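Local coordinates for Wss1p (Saccharomyces cerevisiae FostersO, PDB 5XBN), which is a zinc- and DNA-dependent metalloendopeptidase that cleaves DNA-binding proteins and takes part in the repair of toxic DNA-protein cross-links, at residues M113-T118 and K127-K132. Sequence-based numbering, arbitrary orientation.
Sequences MLHELT and KKFYNK. With ZN (zinc ion), chain B.
F129 sits in the first turn of helix 127-145 and reaches across to H115 and T118 on helix 106-118. Its CG is anti to the backbone N (chi1 176°), which carries the ring off its own helix and toward helix 106-118. The far end, CZ, comes down over the centre of one face of the H115 imidazole, with H115 CE1 3.4 Å from F129 CZ. This is a T-shaped (edge-to-face) pair: the centroids are 4.7 Å apart, the planes stand at 61°, and phenylalanine supplies the edge. Farther back on the same ring, the T118 methyl approaches obliquely, CG2 lying 3.4 Å from F129 CD2 and 3.5 Å from F129 CE2. H119 and H125, which complete the protein's share of the zinc site, also meet this ring, and Y130, next in sequence, lays its own ring face over F129 CD1. One turn on, K132 sets its aliphatic part beside the same methyl, CG 3.9 Å from T118 CG2, before the chain bends at chi2 (67°) and takes NZ away to a hydrogen bond with N62. The T118 hydroxyl turns back on its own helix, OG1 donating to L114 O at 2.8 Å, while the methyl points across at F129 and K132. That carbonyl also accepts T118 N, the two donors arriving from opposite faces of its plane. No hydrogen bond links the two segments; the join is aromatic and aliphatic. H115 NE2 binds zinc at 2.0 Å, within the HExxH motif that also holds E116, probably the active-site residue, and a water occupies another zinc position. F129 is thus a second-shell residue: its contact with the imidazole face should limit how that ring can tilt and help keep NE2 directed at the metal.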
HETATM    1  N   MSE A 113      -2.179  -1.115  -2.799  1.00 19.58           N
HETATM    2  CA  MSE A 113      -1.269  -0.002  -2.577  1.00 19.00           C
HETATM    3  C   MSE A 113      -1.156   0.877  -3.820  1.00 20.90           C
HETATM    4  O   MSE A 113      -1.216   2.104  -3.722  1.00 19.57           O
HETATM    5  CB  MSE A 113       0.118  -0.494  -2.167  1.00 18.95           C
HETATM    6  CG  MSE A 113       1.127   0.624  -1.919  1.00 20.44           C
HETATM    7 SE   MSE A 113       0.639   1.813  -0.419  0.65 23.62          SE
HETATM    8  CE  MSE A 113       2.214   2.960  -0.410  1.00 23.82           C
ATOM      9  N   LEU A 114      -1.007   0.262  -4.991  1.00 19.64           N
ATOM     10  CA  LEU A 114      -0.864   1.037  -6.215  1.00 15.48           C
ATOM     11  C   LEU A 114      -2.164   1.764  -6.575  1.00 18.57           C
ATOM     12  O   LEU A 114      -2.130   2.890  -7.076  1.00 19.83           O
ATOM     13  CB  LEU A 114      -0.411   0.144  -7.368  1.00 20.14           C
ATOM     14  CG  LEU A 114       0.962  -0.524  -7.164  1.00 22.02           C
ATOM     15  CD1 LEU A 114       1.328  -1.397  -8.355  1.00 21.85           C
ATOM     16  CD2 LEU A 114       2.045   0.493  -6.910  1.00 23.52           C
ATOM     17  N   HIS A 115      -3.300   1.118  -6.324  1.00 18.14           N
ATOM     18  CA  HIS A 115      -4.599   1.770  -6.467  1.00 19.90           C
ATOM     19  C   HIS A 115      -4.645   3.036  -5.624  1.00 19.78           C
ATOM     20  O   HIS A 115      -5.040   4.106  -6.088  1.00 17.04           O
ATOM     21  CB  HIS A 115      -5.728   0.814  -6.041  1.00 19.35           C
ATOM     22  CG  HIS A 115      -7.110   1.396  -6.156  1.00 25.43           C
ATOM     23  ND1 HIS A 115      -8.054   0.898  -7.034  1.00 26.62           N
ATOM     24  CD2 HIS A 115      -7.715   2.415  -5.495  1.00 21.36           C
ATOM     25  CE1 HIS A 115      -9.172   1.590  -6.914  1.00 23.50           C
ATOM     26  NE2 HIS A 115      -8.998   2.515  -5.983  1.00 24.47           N
ATOM     27  N   GLU A 116      -4.254   2.922  -4.363  1.00 18.59           N
ATOM     28  CA  GLU A 116      -4.341   4.089  -3.493  1.00 16.69           C
ATOM     29  C   GLU A 116      -3.322   5.168  -3.827  1.00 18.65           C
ATOM     30  O   GLU A 116      -3.621   6.338  -3.667  1.00 18.85           O
ATOM     31  CB  GLU A 116      -4.196   3.680  -2.024  1.00 20.79           C
ATOM     32  CG  GLU A 116      -5.260   2.664  -1.590  1.00 18.14           C
ATOM     33  CD  GLU A 116      -6.676   3.147  -1.810  1.00 20.76           C
ATOM     34  OE1 GLU A 116      -6.913   4.371  -1.818  1.00 22.82           O
ATOM     35  OE2 GLU A 116      -7.570   2.297  -1.956  1.00 22.06           O
ATOM     36  N   LEU A 117      -2.126   4.783  -4.281  1.00 19.51           N
ATOM     37  CA  LEU A 117      -1.154   5.779  -4.739  1.00 19.86           C
ATOM     38  C   LEU A 117      -1.700   6.565  -5.925  1.00 19.73           C
ATOM     39  O   LEU A 117      -1.442   7.748  -6.065  1.00 18.37           O
ATOM     40  CB  LEU A 117       0.175   5.119  -5.122  1.00 18.07           C
ATOM     41  CG  LEU A 117       1.026   4.723  -3.910  1.00 18.49           C
ATOM     42  CD1 LEU A 117       2.210   3.878  -4.370  1.00 16.31           C
ATOM     43  CD2 LEU A 117       1.493   5.986  -3.158  1.00 21.69           C
ATOM     44  N   THR A 118      -2.452   5.896  -6.786  1.00 17.47           N
ATOM     45  CA  THR A 118      -3.031   6.571  -7.946  1.00 16.38           C
ATOM     46  C   THR A 118      -3.945   7.715  -7.486  1.00 20.41           C
ATOM     47  O   THR A 118      -4.011   8.752  -8.131  1.00 20.06           O
ATOM     48  CB  THR A 118      -3.803   5.570  -8.835  1.00 19.28           C
ATOM     49  OG1 THR A 118      -2.916   4.516  -9.246  1.00 20.14           O
ATOM     50  CG2 THR A 118      -4.358   6.242 -10.074  1.00 21.95           C
ATOM     51  N   LYS A 127     -11.122   7.446 -16.630  1.00 28.96           N
ATOM     52  CA  LYS A 127     -10.086   6.965 -17.535  1.00 27.16           C
ATOM     53  C   LYS A 127      -8.696   7.365 -17.078  1.00 26.38           C
ATOM     54  O   LYS A 127      -7.771   6.564 -17.177  1.00 24.69           O
ATOM     55  CB  LYS A 127     -10.336   7.471 -18.953  1.00 26.08           C
ATOM     56  CG  LYS A 127     -11.418   6.689 -19.651  1.00 29.60           C
ATOM     57  CD  LYS A 127     -11.556   7.139 -21.083  1.00 33.62           C
ATOM     58  CE  LYS A 127     -12.624   6.348 -21.807  1.00 30.77           C
ATOM     59  NZ  LYS A 127     -12.642   6.749 -23.240  1.00 34.63           N
ATOM     60  N   LYS A 128      -8.556   8.592 -16.577  1.00 24.12           N
ATOM     61  CA  LYS A 128      -7.283   9.074 -16.035  1.00 26.44           C
ATOM     62  C   LYS A 128      -6.771   8.147 -14.945  1.00 23.14           C
ATOM     63  O   LYS A 128      -5.590   7.770 -14.926  1.00 22.27           O
ATOM     64  CB  LYS A 128      -7.441  10.481 -15.455  1.00 32.56           C
ATOM     65  CG  LYS A 128      -7.653  11.575 -16.466  1.00 39.01           C
ATOM     66  CD  LYS A 128      -8.002  12.889 -15.764  1.00 42.23           C
ATOM     67  CE  LYS A 128      -9.282  12.743 -14.955  1.00 44.15           C
ATOM     68  NZ  LYS A 128      -9.941  14.040 -14.637  1.00 51.23           N
ATOM     69  N   PHE A 129      -7.672   7.799 -14.034  1.00 24.61           N
ATOM     70  CA  PHE A 129      -7.327   6.933 -12.916  1.00 21.19           C
ATOM     71  C   PHE A 129      -6.853   5.569 -13.410  1.00 22.41           C
ATOM     72  O   PHE A 129      -5.779   5.106 -13.043  1.00 20.49           O
ATOM     73  CB  PHE A 129      -8.524   6.742 -11.970  1.00 24.35           C
ATOM     74  CG  PHE A 129      -8.243   5.768 -10.855  1.00 21.34           C
ATOM     75  CD1 PHE A 129      -8.467   4.403 -11.028  1.00 20.41           C
ATOM     76  CD2 PHE A 129      -7.725   6.207  -9.647  1.00 21.90           C
ATOM     77  CE1 PHE A 129      -8.181   3.500 -10.028  1.00 24.34           C
ATOM     78  CE2 PHE A 129      -7.428   5.294  -8.639  1.00 22.10           C
ATOM     79  CZ  PHE A 129      -7.660   3.944  -8.830  1.00 21.37           C
ATOM     80  N   TYR A 130      -7.676   4.913 -14.223  1.00 20.89           N
ATOM     81  CA  TYR A 130      -7.366   3.546 -14.620  1.00 23.06           C
ATOM     82  C   TYR A 130      -6.126   3.489 -15.510  1.00 19.86           C
ATOM     83  O   TYR A 130      -5.337   2.542 -15.442  1.00 20.65           O
ATOM     84  CB  TYR A 130      -8.560   2.922 -15.328  1.00 23.27           C
ATOM     85  CG  TYR A 130      -9.661   2.510 -14.387  1.00 22.93           C
ATOM     86  CD1 TYR A 130      -9.482   1.455 -13.506  1.00 23.80           C
ATOM     87  CD2 TYR A 130     -10.879   3.185 -14.367  1.00 26.18           C
ATOM     88  CE1 TYR A 130     -10.481   1.075 -12.643  1.00 28.87           C
ATOM     89  CE2 TYR A 130     -11.891   2.804 -13.505  1.00 24.40           C
ATOM     90  CZ  TYR A 130     -11.682   1.752 -12.643  1.00 28.33           C
ATOM     91  OH  TYR A 130     -12.671   1.350 -11.771  1.00 29.17           O
ATOM     92  N   ASN A 131      -5.950   4.505 -16.341  1.00 20.52           N
ATOM     93  CA  ASN A 131      -4.770   4.562 -17.192  1.00 20.07           C
ATOM     94  C   ASN A 131      -3.502   4.636 -16.362  1.00 22.43           C
ATOM     95  O   ASN A 131      -2.539   3.907 -16.585  1.00 21.12           O
ATOM     96  CB  ASN A 131      -4.816   5.772 -18.127  1.00 22.01           C
ATOM     97  CG  ASN A 131      -3.555   5.886 -18.943  1.00 26.62           C
ATOM     98  OD1 ASN A 131      -3.272   5.025 -19.768  1.00 24.93           O
ATOM     99  ND2 ASN A 131      -2.759   6.905 -18.676  1.00 26.63           N
ATOM    100  N   LYS A 132      -3.516   5.528 -15.382  1.00 19.79           N
ATOM    101  CA  LYS A 132      -2.376   5.691 -14.498  1.00 18.39           C
ATOM    102  C   LYS A 132      -2.113   4.427 -13.675  1.00 20.31           C
ATOM    103  O   LYS A 132      -0.960   4.004 -13.533  1.00 18.66           O
ATOM    104  CB  LYS A 132      -2.607   6.890 -13.574  1.00 20.60           C
ATOM    105  CG  LYS A 132      -1.473   7.131 -12.592  1.00 20.23           C
ATOM    106  CD  LYS A 132      -0.226   7.557 -13.313  1.00 23.96           C
ATOM    107  CE  LYS A 132       0.949   7.651 -12.371  1.00 29.47           C
ATOM    108  NZ  LYS A 132       2.122   8.177 -13.129  1.00 38.68           N
TER
HETATM  109 ZN    ZN B 201     -10.241   3.982  -5.566  1.00 30.00          ZN
HETATM  110  O   HOH W   1     -11.555   3.696  -4.136  1.00 30.00           O